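Local coordinates for protein phosphotriesterase, putative (Deinococcus radiodurans, PDB 4J35) that probably hydrolyses lactones with a pair of divalent metal ions, here cobalt, and is the subject of engineering toward organophosphate hydrolysis, at residues A[53-58]-A[288-293]; A[295-300]-A[312-317]; A[248-253]-A[257-262]; A[207-212]-A[236-241]. The protein carries 7 engineered substitutions. All coordinates share one frame; numbering follows the deposited sequence.

In the fold
The contacts join helices, a strand and strand-to-helix loops of a TIM barrel whose metal pair is held by His21, His23, His176, His204, Asp264 and Lys143. Contacts 1 and 2 share helix 291-303, their centres about 13 Å apart. Contacts 3 and 4 share helix 240-251, with about 14 Å between centres. Contacts 2 and 3 are the nearest pair, with centres about 9 Å apart, joined by a hydrogen bond, Asn317 ND2 to Leu259 O, 2.9 Å. Contact 1 reaches contact 4 through His291 NE2 and Asp240 OD2, 2.7 Å apart. Contacts 1 and 4 come near the metals: the side chain of Pro289 lies about 12 Å, and Gly207, which has none, about 11 Å from a bound cobalt ion.

Contact 1 of 4, residues A[53-58]-A[288-293]; sequences ARALLA and HPLHIS
Leu56 and Leu290 meet methyl to methyl between helix 42-58 and the turn that leads into helix 291-303. The tightest point lies on the buried side, where Leu56 CD2 comes within 3.3 Å of Pro289 O. The same methyl also sits 4.1 Å from Pro289 CB and 3.9 Å from Leu290 CD2, so one branch of Leu56 meets both Pro289 and Leu290. Leu56 and Pro289 both rest on Trp267 of strand 266-269. The other side is more open to solvent, though not more distant. Here Ala55, on the helix flank, offers its CB to the forked end of Leu290, 3.7 Å from CD2 and 4.1 Å from CD1; both residues are partly open to solvent, and Arg59 touches Leu290 from beside them. Leu290 CG lies next to its own backbone N (chi1 -45°), which swings both methyls over to the helix although the bond from CA to CB does not aim there. The turn is a type I beta turn from His288 to His291. It is tied by Leu290 N donating to His288 ND1 at 3.3 Å, a capping bond that arrives 31° out of the imidazole plane, while His291 CB lies over one face of that ring. The Pro289 side chain is about 9 Å from those of the metal ligands His23 and Asp264. The contact is carbon against carbon except for one methyl on a carbonyl oxygen, which implies a cohesion by shape and burial without directional polar bonds.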
loop_
_atom_site.group_PDB
_atom_site.type_symbol
_atom_site.label_atom_id
_atom_site.label_comp_id
_atom_site.label_asym_id
_atom_site.label_seq_id
_atom_site.Cartn_x
_atom_site.Cartn_y
_atom_site.Cartn_z
ATOM N N ALA A 53 3.320 1.392 -16.543
ATOM C CA ALA A 53 2.553 0.160 -16.550
ATOM C C ALA A 53 3.105 -0.802 -17.598
ATOM O O ALA A 53 3.163 -2.010 -17.398
ATOM C CB ALA A 53 1.090 0.428 -16.835
ATOM N N ARG A 54 3.474 -0.281 -18.758
ATOM C CA ARG A 54 4.015 -1.171 -19.771
ATOM C C ARG A 54 5.322 -1.793 -19.344
ATOM O O ARG A 54 5.579 -2.954 -19.658
ATOM C CB ARG A 54 4.208 -0.421 -21.090
ATOM C CG ARG A 54 2.920 -0.148 -21.740
ATOM C CD ARG A 54 3.042 0.639 -23.056
ATOM N NE ARG A 54 1.718 1.092 -23.476
ATOM C CZ ARG A 54 0.688 0.283 -23.704
ATOM N NH1 ARG A 54 0.825 -1.027 -23.582
ATOM N NH2 ARG A 54 -0.488 0.772 -24.057
ATOM N N ALA A 55 6.171 -1.016 -18.686
ATOM C CA ALA A 55 7.430 -1.541 -18.206
ATOM C C ALA A 55 7.209 -2.664 -17.171
ATOM O O ALA A 55 7.983 -3.619 -17.078
ATOM C CB ALA A 55 8.257 -0.438 -17.610
ATOM N N LEU A 56 6.157 -2.544 -16.387
ATOM C CA LEU A 56 5.866 -3.561 -15.389
ATOM C C LEU A 56 5.365 -4.817 -16.052
ATOM O O LEU A 56 5.818 -5.917 -15.757
ATOM C CB LEU A 56 4.830 -3.031 -14.371
ATOM C CG LEU A 56 5.375 -1.997 -13.397
ATOM C CD1 LEU A 56 4.241 -1.312 -12.548
ATOM C CD2 LEU A 56 6.380 -2.657 -12.463
ATOM N N LEU A 57 4.419 -4.673 -16.965
ATOM C CA LEU A 57 3.943 -5.816 -17.701
ATOM C C LEU A 57 5.103 -6.550 -18.411
ATOM O O LEU A 57 5.141 -7.783 -18.461
ATOM C CB LEU A 57 2.880 -5.393 -18.702
ATOM C CG LEU A 57 1.532 -4.975 -18.132
ATOM C CD1 LEU A 57 0.771 -4.197 -19.180
ATOM C CD2 LEU A 57 0.742 -6.205 -17.714
ATOM N N ALA A 58 6.064 -5.797 -18.932
ATOM C CA ALA A 58 7.245 -6.404 -19.548
ATOM C C ALA A 58 7.995 -7.274 -18.543
ATOM O O ALA A 58 8.684 -8.219 -18.913
ATOM C CB ALA A 58 8.182 -5.320 -20.119
ATOM N N HIS A 288 11.561 3.359 -7.482
ATOM C CA HIS A 288 10.677 3.315 -8.633
ATOM C C HIS A 288 10.282 1.892 -8.878
ATOM O O HIS A 288 10.939 0.967 -8.417
ATOM C CB HIS A 288 11.432 3.878 -9.877
ATOM C CG HIS A 288 12.606 3.048 -10.274
ATOM N ND1 HIS A 288 12.483 1.906 -11.032
ATOM C CD2 HIS A 288 13.922 3.166 -9.982
ATOM C CE1 HIS A 288 13.679 1.374 -11.218
ATOM N NE2 HIS A 288 14.567 2.118 -10.579
ATOM N N PRO A 289 9.169 1.675 -9.569
ATOM C CA PRO A 289 8.578 0.324 -9.481
ATOM C C PRO A 289 9.229 -0.815 -10.271
ATOM O O PRO A 289 8.705 -1.922 -10.285
ATOM C CB PRO A 289 7.158 0.544 -9.989
ATOM C CG PRO A 289 7.265 1.761 -10.854
ATOM C CD PRO A 289 8.243 2.641 -10.167
ATOM N N LEU A 290 10.351 -0.569 -10.940
ATOM C CA LEU A 290 11.045 -1.632 -11.646
ATOM C C LEU A 290 12.207 -2.215 -10.841
ATOM O O LEU A 290 12.879 -3.161 -11.282
ATOM C CB LEU A 290 11.625 -1.038 -12.987
ATOM C CG LEU A 290 10.622 -0.173 -13.739
ATOM C CD1 LEU A 290 11.286 0.441 -15.021
ATOM C CD2 LEU A 290 9.428 -0.962 -14.162
ATOM N N HIS A 291 12.515 -1.582 -9.719
ATOM C CA HIS A 291 13.658 -1.926 -8.885
ATOM C C HIS A 291 13.566 -3.351 -8.316
ATOM O O HIS A 291 14.557 -4.081 -8.283
ATOM C CB HIS A 291 13.765 -0.873 -7.787
ATOM C CG HIS A 291 14.777 -1.165 -6.722
ATOM N ND1 HIS A 291 16.067 -1.555 -6.995
ATOM C CD2 HIS A 291 14.693 -1.074 -5.378
ATOM C CE1 HIS A 291 16.734 -1.699 -5.866
ATOM N NE2 HIS A 291 15.917 -1.423 -4.866
ATOM N N ILE A 292 12.367 -3.818 -7.991
ATOM C CA ILE A 292 12.286 -5.098 -7.301
ATOM C C ILE A 292 12.581 -6.182 -8.344
ATOM O O ILE A 292 13.448 -7.029 -8.159
ATOM C CB ILE A 292 10.944 -5.331 -6.615
ATOM C CG1 ILE A 292 10.999 -4.648 -5.259
ATOM C CG2 ILE A 292 10.694 -6.824 -6.489
ATOM C CD1 ILE A 292 9.625 -4.534 -4.557
ATOM N N SER A 293 11.910 -6.072 -9.488
ATOM C CA SER A 293 12.177 -6.950 -10.615
ATOM C C SER A 293 13.643 -6.956 -11.074
ATOM O O SER A 293 14.222 -8.035 -11.263
ATOM C CB SER A 293 11.268 -6.610 -11.782
ATOM O OG SER A 293 9.905 -6.684 -11.412
#

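Contact 2 of 4, residues A[295-300]-A[312-317]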
loop_
_atom_site.group_PDB
_atom_site.type_symbol
_atom_site.label_atom_id
_atom_site.label_comp_id
_atom_site.label_asym_id
_atom_site.label_seq_id
_atom_site.Cartn_x
_atom_site.Cartn_y
_atom_site.Cartn_z
ATOM N N ASP A 295 16.575 -5.586 -9.663
ATOM C CA ASP A 295 17.701 -5.562 -8.724
ATOM C C ASP A 295 17.472 -6.532 -7.545
ATOM O O ASP A 295 18.379 -7.244 -7.115
ATOM C CB ASP A 295 17.891 -4.192 -8.124
ATOM C CG ASP A 295 18.187 -3.129 -9.174
ATOM O OD1 ASP A 295 19.042 -3.424 -10.034
ATOM O OD2 ASP A 295 17.536 -2.071 -9.100
ATOM N N ILE A 296 16.256 -6.542 -7.031
ATOM C CA ILE A 296 16.007 -7.251 -5.762
ATOM C C ILE A 296 15.857 -8.741 -5.941
ATOM O O ILE A 296 16.571 -9.515 -5.304
ATOM C CB ILE A 296 14.759 -6.691 -5.055
ATOM C CG1 ILE A 296 14.933 -5.195 -4.777
ATOM C CG2 ILE A 296 14.462 -7.497 -3.779
ATOM C CD1 ILE A 296 16.126 -4.858 -3.899
ATOM N N LEU A 297 14.901 -9.173 -6.745
ATOM C CA LEU A 297 14.670 -10.604 -6.877
ATOM C C LEU A 297 15.926 -11.392 -7.291
ATOM O O LEU A 297 16.199 -12.479 -6.794
ATOM C CB LEU A 297 13.494 -10.880 -7.830
ATOM C CG LEU A 297 12.162 -10.217 -7.459
ATOM C CD1 LEU A 297 11.043 -10.695 -8.383
ATOM C CD2 LEU A 297 11.769 -10.440 -5.968
ATOM N N PRO A 298 16.717 -10.846 -8.228
ATOM C CA PRO A 298 17.897 -11.594 -8.651
ATOM C C PRO A 298 18.887 -11.614 -7.515
ATOM O O PRO A 298 19.681 -12.537 -7.363
ATOM C CB PRO A 298 18.464 -10.738 -9.833
ATOM C CG PRO A 298 17.300 -9.996 -10.348
ATOM C CD PRO A 298 16.415 -9.700 -9.104
ATOM N N ASP A 299 18.858 -10.568 -6.703
ATOM C CA ASP A 299 19.811 -10.528 -5.615
ATOM C C ASP A 299 19.384 -11.588 -4.540
ATOM O O ASP A 299 20.225 -12.246 -3.974
ATOM C CB ASP A 299 19.901 -9.144 -5.010
ATOM C CG ASP A 299 21.008 -9.043 -4.003
ATOM O OD1 ASP A 299 22.177 -9.166 -4.406
ATOM O OD2 ASP A 299 20.714 -8.865 -2.808
ATOM N N LEU A 300 18.092 -11.773 -4.333
ATOM C CA LEU A 300 17.644 -12.812 -3.377
ATOM C C LEU A 300 18.027 -14.214 -3.891
ATOM O O LEU A 300 18.538 -15.035 -3.136
ATOM C CB LEU A 300 16.141 -12.725 -3.151
ATOM C CG LEU A 300 15.671 -11.467 -2.422
ATOM C CD1 LEU A 300 14.157 -11.411 -2.428
ATOM C CD2 LEU A 300 16.216 -11.443 -0.989
ATOM N N GLN A 312 6.419 -17.349 -4.100
ATOM C CA GLN A 312 5.453 -17.328 -2.996
ATOM C C GLN A 312 5.188 -15.884 -2.535
ATOM O O GLN A 312 4.043 -15.504 -2.260
ATOM C CB GLN A 312 5.970 -18.124 -1.822
ATOM C CG GLN A 312 4.928 -18.276 -0.657
ATOM C CD GLN A 312 3.710 -19.107 -1.053
ATOM O OE1 GLN A 312 3.837 -20.258 -1.486
ATOM N NE2 GLN A 312 2.525 -18.524 -0.915
ATOM N N MET A 313 6.255 -15.102 -2.411
ATOM C CA MET A 313 6.117 -13.707 -1.986
ATOM C C MET A 313 5.389 -12.904 -3.033
ATOM O O MET A 313 4.574 -12.037 -2.712
ATOM C CB MET A 313 7.483 -13.066 -1.695
ATOM C CG MET A 313 8.191 -13.664 -0.527
ATOM S SD MET A 313 9.710 -12.898 0.028
ATOM C CE MET A 313 10.835 -13.463 -1.310
ATOM N N THR A 314 5.748 -13.110 -4.319
ATOM C CA THR A 314 5.289 -12.196 -5.361
ATOM C C THR A 314 4.012 -12.621 -6.066
ATOM O O THR A 314 3.364 -11.800 -6.681
ATOM C CB THR A 314 6.400 -11.998 -6.443
ATOM O OG1 THR A 314 6.737 -13.270 -7.002
ATOM C CG2 THR A 314 7.620 -11.396 -5.791
ATOM N N VAL A 315 3.622 -13.894 -5.955
ATOM C CA VAL A 315 2.413 -14.371 -6.638
ATOM C C VAL A 315 1.459 -15.111 -5.660
ATOM O O VAL A 315 0.271 -14.799 -5.618
ATOM C CB VAL A 315 2.761 -15.344 -7.807
ATOM C CG1 VAL A 315 1.495 -15.826 -8.511
ATOM C CG2 VAL A 315 3.724 -14.662 -8.836
ATOM N N GLY A 316 2.007 -16.067 -4.926
ATOM C CA GLY A 316 1.215 -16.893 -4.016
ATOM C C GLY A 316 0.535 -16.045 -2.955
ATOM O O GLY A 316 -0.669 -16.147 -2.748
ATOM N N ASN A 317 1.305 -15.208 -2.276
ATOM C CA ASN A 317 0.743 -14.399 -1.195
ATOM C C ASN A 317 -0.300 -13.391 -1.658
ATOM O O ASN A 317 -1.366 -13.280 -1.062
ATOM C CB ASN A 317 1.841 -13.734 -0.377
ATOM C CG ASN A 317 2.734 -14.733 0.294
ATOM O OD1 ASN A 317 2.403 -15.938 0.377
ATOM N ND2 ASN A 317 3.834 -14.258 0.859
#
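Leu300 and Met313 point at each other tip to tip, Leu300 CD1 lying 4.1 Å from Met313 CE. The methionine gets there by a bend at its far end: the chain is extended up to the sulfur, then chi3 of -74° turns the terminal methyl aside. One turn earlier in the first helix, Leu297 aims at Thr314 and brings CD2 to within 4.3 Å of CG2. The threonine thus presents its methyl to the leucine, while its OG1 is hydrogen-bonded to Val310 O in its own helix. Both pairs are light touches, and the CA atoms of Leu297 and Thr314 stay 9.6 Å apart. Beyond them the leucines and Met313 run on into a shared core with Leu247, Leu251, Leu259 and Leu261. Helix 307-322 has a wide pi-type turn here, closed by Asn317 N on Gln312 O at 2.8 Å. Across that turn Gln312 NE2 donates to Asn317 OD1 at 2.9 Å, nearly straight (171°) and close to the plane of its own amide. The last two helices of the chain, 291-303 and 307-322, with side chains packed on strand 259-261, form the C-terminal part of the TIM-barrel fold of the phosphotriesterase family.

Contact 3 of 4, residues A[248-253]-A[257-262]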
loop_
_atom_site.group_PDB
_atom_site.type_symbol
_atom_site.label_atom_id
_atom_site.label_comp_id
_atom_site.label_asym_id
_atom_site.label_seq_id
_atom_site.Cartn_x
_atom_site.Cartn_y
_atom_site.Cartn_z
ATOM N N THR A 248 16.192 -12.005 4.593
ATOM C CA THR A 248 16.787 -13.325 4.381
ATOM C C THR A 248 16.685 -14.136 5.683
ATOM O O THR A 248 16.446 -15.336 5.650
ATOM C CB THR A 248 18.239 -13.265 3.855
ATOM O OG1 THR A 248 19.060 -12.464 4.716
ATOM C CG2 THR A 248 18.240 -12.660 2.467
ATOM N N THR A 249 16.878 -13.455 6.805
ATOM C CA THR A 249 16.687 -14.041 8.120
ATOM C C THR A 249 15.291 -14.627 8.274
ATOM O O THR A 249 15.117 -15.747 8.799
ATOM C CB THR A 249 16.869 -12.977 9.195
ATOM O OG1 THR A 249 18.211 -12.490 9.146
ATOM C CG2 THR A 249 16.567 -13.528 10.590
ATOM N N LEU A 250 14.286 -13.861 7.858
ATOM C CA LEU A 250 12.890 -14.252 8.091
ATOM C C LEU A 250 12.518 -15.373 7.137
ATOM O O LEU A 250 11.833 -16.315 7.491
ATOM C CB LEU A 250 11.942 -13.064 7.922
ATOM C CG LEU A 250 12.041 -11.954 8.963
ATOM C CD1 LEU A 250 11.165 -10.809 8.596
ATOM C CD2 LEU A 250 11.540 -12.510 10.340
ATOM N N LEU A 251 13.017 -15.300 5.910
ATOM C CA LEU A 251 12.811 -16.381 4.956
ATOM C C LEU A 251 13.375 -17.707 5.464
ATOM O O LEU A 251 12.793 -18.772 5.228
ATOM C CB LEU A 251 13.494 -15.995 3.612
ATOM C CG LEU A 251 12.745 -14.921 2.820
ATOM C CD1 LEU A 251 13.646 -14.307 1.651
ATOM C CD2 LEU A 251 11.491 -15.527 2.234
ATOM N N GLY A 252 14.495 -17.596 6.173
ATOM C CA GLY A 252 15.238 -18.720 6.679
ATOM C C GLY A 252 14.519 -19.331 7.878
ATOM O O GLY A 252 14.887 -20.402 8.333
ATOM N N GLU A 253 13.507 -18.635 8.372
ATOM C CA GLU A 253 12.716 -19.083 9.512
ATOM C C GLU A 253 11.331 -19.512 9.030
ATOM O O GLU A 253 10.422 -19.674 9.828
ATOM C CB GLU A 253 12.633 -17.989 10.567
ATOM C CG GLU A 253 13.977 -17.588 11.216
ATOM C CD GLU A 253 13.873 -16.315 12.036
ATOM O OE1 GLU A 253 12.823 -15.644 11.940
ATOM O OE2 GLU A 253 14.823 -15.967 12.780
ATOM N N ASP A 257 5.559 -17.420 3.337
ATOM C CA ASP A 257 4.163 -17.253 2.933
ATOM C C ASP A 257 3.474 -16.106 3.707
ATOM O O ASP A 257 2.281 -15.914 3.568
ATOM C CB ASP A 257 3.343 -18.550 3.012
ATOM C CG ASP A 257 3.284 -19.113 4.400
ATOM O OD1 ASP A 257 4.052 -18.598 5.244
ATOM O OD2 ASP A 257 2.500 -20.072 4.642
ATOM N N ARG A 258 4.235 -15.354 4.492
ATOM C CA ARG A 258 3.709 -14.146 5.125
ATOM C C ARG A 258 4.468 -12.849 4.803
ATOM O O ARG A 258 4.223 -11.824 5.437
ATOM C CB ARG A 258 3.687 -14.326 6.633
ATOM C CG ARG A 258 2.937 -15.597 7.047
ATOM C CD ARG A 258 1.439 -15.426 6.898
ATOM N NE ARG A 258 0.745 -16.711 6.761
ATOM C CZ ARG A 258 0.275 -17.438 7.773
ATOM N NH1 ARG A 258 0.399 -17.023 9.030
ATOM N NH2 ARG A 258 -0.334 -18.590 7.526
ATOM N N LEU A 259 5.375 -12.903 3.810
ATOM C CA LEU A 259 6.188 -11.739 3.453
ATOM C C LEU A 259 5.835 -11.245 2.057
ATOM O O LEU A 259 5.701 -12.059 1.127
ATOM C CB LEU A 259 7.682 -12.099 3.445
ATOM C CG LEU A 259 8.259 -12.682 4.744
ATOM C CD1 LEU A 259 9.626 -13.269 4.474
ATOM C CD2 LEU A 259 8.326 -11.617 5.859
ATOM N N LEU A 260 5.683 -9.926 1.918
ATOM C CA LEU A 260 5.419 -9.331 0.615
ATOM C C LEU A 260 6.386 -8.186 0.341
ATOM O O LEU A 260 7.029 -7.677 1.242
ATOM C CB LEU A 260 3.972 -8.847 0.521
ATOM C CG LEU A 260 2.967 -9.997 0.486
ATOM C CD1 LEU A 260 2.437 -10.308 1.914
ATOM C CD2 LEU A 260 1.836 -9.672 -0.464
ATOM N N LEU A 261 6.466 -7.792 -0.925
ATOM C CA LEU A 261 7.529 -6.880 -1.398
ATOM C C LEU A 261 6.960 -5.783 -2.298
ATOM O O LEU A 261 6.211 -6.071 -3.210
ATOM C CB LEU A 261 8.571 -7.656 -2.205
ATOM C CG LEU A 261 9.236 -8.871 -1.554
ATOM C CD1 LEU A 261 10.082 -9.613 -2.623
ATOM C CD2 LEU A 261 10.107 -8.488 -0.374
ATOM N N SER A 262 7.292 -4.524 -2.018
ATOM C CA SER A 262 6.856 -3.417 -2.891
ATOM C C SER A 262 7.759 -2.211 -2.734
ATOM O O SER A 262 8.722 -2.270 -1.969
ATOM C CB SER A 262 5.424 -3.025 -2.621
ATOM O OG SER A 262 4.704 -3.021 -3.822
#
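Leu259 turns its CG to the side of its own backbone N (chi1 -57°), so that its two methyls spread toward helix 240-251: CD2 meets Leu250, and CD1 lies between Leu250 and Leu251. Those two leucines make the same choice (chi1 -68° and -74°), which sends the neighbouring side chains toward the strand. From Leu250, which already aims at the strand, CD1 lies 4.0 Å from Leu259 CD2, and CB lies 4.2 Å from Leu259 CD1. Leu251 starts out less directly and comes in with one branch, CD2, and CG behind it: CD2 is 3.7 Å and CG 3.9 Å from Leu259 CD1. Each helix leucine meets the strand residue at a slant, not end to end, and all three are buried. Apolar neighbours continue the layer: Phe226 beside Leu250, Ile224 beside Leu259, Met313 and Ile305 beside Leu251. His214 also touches Leu250. Helix 240-251 links strand 223-226 to strand 259-261 as a beta-alpha-beta unit, and this contact closes it just before the chain turns back through a short loop into the second strand. That strand pairs in parallel with strand 223-226, Leu260 bonding through its backbone to Ile224 and Phe226. The meeting groups are saturated hydrocarbon alone. Such chemistry implies that helix and strand are held together by exclusion of water and by the fit of branched ends, while the backbone bonds lie elsewhere, within the helix and to strand 223-226, with Leu259 O taken by Asn317 ND2.

Contact 4 of 4, residues A[207-212]-A[236-241]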
loop_
_atom_site.group_PDB
_atom_site.type_symbol
_atom_site.label_atom_id
_atom_site.label_comp_id
_atom_site.label_asym_id
_atom_site.label_seq_id
_atom_site.Cartn_x
_atom_site.Cartn_y
_atom_site.Cartn_z
ATOM N N GLY A 207 10.753 -0.611 7.507
ATOM C CA GLY A 207 11.229 0.562 8.219
ATOM C C GLY A 207 11.911 0.248 9.544
ATOM O O GLY A 207 12.477 1.139 10.173
ATOM N N ASN A 208 11.846 -1.006 9.980
ATOM C CA ASN A 208 12.506 -1.406 11.213
ATOM C C ASN A 208 13.504 -2.521 10.896
ATOM O O ASN A 208 13.201 -3.441 10.132
ATOM C CB ASN A 208 11.455 -1.814 12.252
ATOM C CG ASN A 208 12.045 -2.023 13.643
ATOM O OD1 ASN A 208 13.058 -2.701 13.805
ATOM N ND2 ASN A 208 11.396 -1.451 14.657
ATOM N N THR A 209 14.713 -2.416 11.436
ATOM C CA THR A 209 15.775 -3.379 11.121
ATOM C C THR A 209 16.011 -4.426 12.218
ATOM O O THR A 209 16.989 -5.174 12.161
ATOM C CB THR A 209 17.127 -2.687 10.858
ATOM O OG1 THR A 209 17.476 -1.871 11.983
ATOM C CG2 THR A 209 17.067 -1.815 9.598
ATOM N N ASP A 210 15.132 -4.482 13.209
ATOM C CA ASP A 210 15.224 -5.524 14.247
ATOM C C ASP A 210 14.238 -6.624 13.927
ATOM O O ASP A 210 13.033 -6.416 14.034
ATOM C CB ASP A 210 14.912 -4.941 15.623
ATOM C CG ASP A 210 15.164 -5.928 16.770
ATOM O OD1 ASP A 210 15.104 -7.163 16.568
ATOM O OD2 ASP A 210 15.412 -5.445 17.891
ATOM N N PRO A 211 14.744 -7.811 13.548
ATOM C CA PRO A 211 13.935 -8.979 13.180
ATOM C C PRO A 211 12.940 -9.375 14.280
ATOM O O PRO A 211 11.899 -9.993 14.000
ATOM C CB PRO A 211 14.987 -10.084 13.000
ATOM C CG PRO A 211 16.249 -9.384 12.785
ATOM C CD PRO A 211 16.179 -8.134 13.564
ATOM N N ALA A 212 13.245 -9.033 15.527
ATOM C CA ALA A 212 12.359 -9.424 16.637
ATOM C C ALA A 212 11.043 -8.659 16.535
ATOM O O ALA A 212 9.997 -9.156 16.938
ATOM C CB ALA A 212 13.014 -9.167 17.985
ATOM N N GLY A 236 15.230 8.297 8.085
ATOM C CA GLY A 236 15.266 7.122 8.931
ATOM C C GLY A 236 15.057 5.804 8.218
ATOM O O GLY A 236 15.190 4.754 8.849
ATOM N N THR A 237 14.735 5.824 6.927
ATOM C CA THR A 237 14.566 4.549 6.237
ATOM C C THR A 237 15.907 3.846 6.159
ATOM O O THR A 237 16.951 4.482 6.021
ATOM C CB THR A 237 13.978 4.648 4.818
ATOM O OG1 THR A 237 14.714 5.602 4.043
ATOM C CG2 THR A 237 12.509 5.043 4.865
ATOM N N PRO A 238 15.883 2.520 6.278
ATOM C CA PRO A 238 17.115 1.751 6.118
ATOM C C PRO A 238 17.555 1.722 4.673
ATOM O O PRO A 238 16.821 2.153 3.783
ATOM C CB PRO A 238 16.707 0.341 6.549
ATOM C CG PRO A 238 15.226 0.308 6.387
ATOM C CD PRO A 238 14.757 1.681 6.714
ATOM N N THR A 239 18.735 1.170 4.442
ATOM C CA THR A 239 19.181 0.887 3.095
ATOM C C THR A 239 18.572 -0.431 2.668
ATOM O O THR A 239 18.098 -1.214 3.503
ATOM C CB THR A 239 20.720 0.779 3.034
ATOM O OG1 THR A 239 21.150 -0.412 3.711
ATOM C CG2 THR A 239 21.361 1.998 3.695
ATOM N N ASP A 240 18.610 -0.694 1.369
ATOM C CA ASP A 240 18.078 -1.937 0.835
ATOM C C ASP A 240 18.871 -3.136 1.347
ATOM O O ASP A 240 18.323 -4.232 1.548
ATOM C CB ASP A 240 18.099 -1.905 -0.695
ATOM C CG ASP A 240 16.937 -1.104 -1.277
ATOM O OD1 ASP A 240 15.997 -0.766 -0.513
ATOM O OD2 ASP A 240 16.955 -0.825 -2.498
ATOM N N ALA A 241 20.157 -2.918 1.575
ATOM C CA ALA A 241 21.017 -3.987 2.065
ATOM C C ALA A 241 20.550 -4.415 3.445
ATOM O O ALA A 241 20.531 -5.609 3.751
ATOM C CB ALA A 241 22.471 -3.544 2.101
#
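The two backbones draw closest at Gly207 and Thr237, whose CA atoms are 5.6 Å apart, with Gly207 CA against the ring of Pro238. The main chain itself is the contact surface at Gly207: its CA lies 4.0 Å from Pro238 CD, and its O 4.2 Å from that same atom. Elsewhere on the proline ring, CB lies 3.8 Å from CG2 of Thr209. The threonine and proline pass alongside each other in opposite directions. Thr209 turns its methyl beside its backbone N (chi1 of the hydroxyl 56°) and so gives carbon, not OG1, to the proline. Both segments run from the link after a barrel strand, 200-202 or 223-226, into the start of a helix, 211-218 or 240-251; in a TIM barrel such links surround the active-site end. Gly207 comes three residues after the metal ligand His204 and is about 6 Å from its side chain. Past the contact the first loop is shaped by its own polar side chains. Asn208 OD1 takes the N-H of Asp210 at 2.8 Å, in the carbonyl plane, as an Asx turn. Asp210 is then the N-cap of helix 211-218, its OD1 receiving Ala212 N at 2.8 Å on the anti side, 34° out of the carboxylate plane. The second loop has a matching cap in Thr239, followed by Asp240, whose OD1 forms a salt bridge with Arg243.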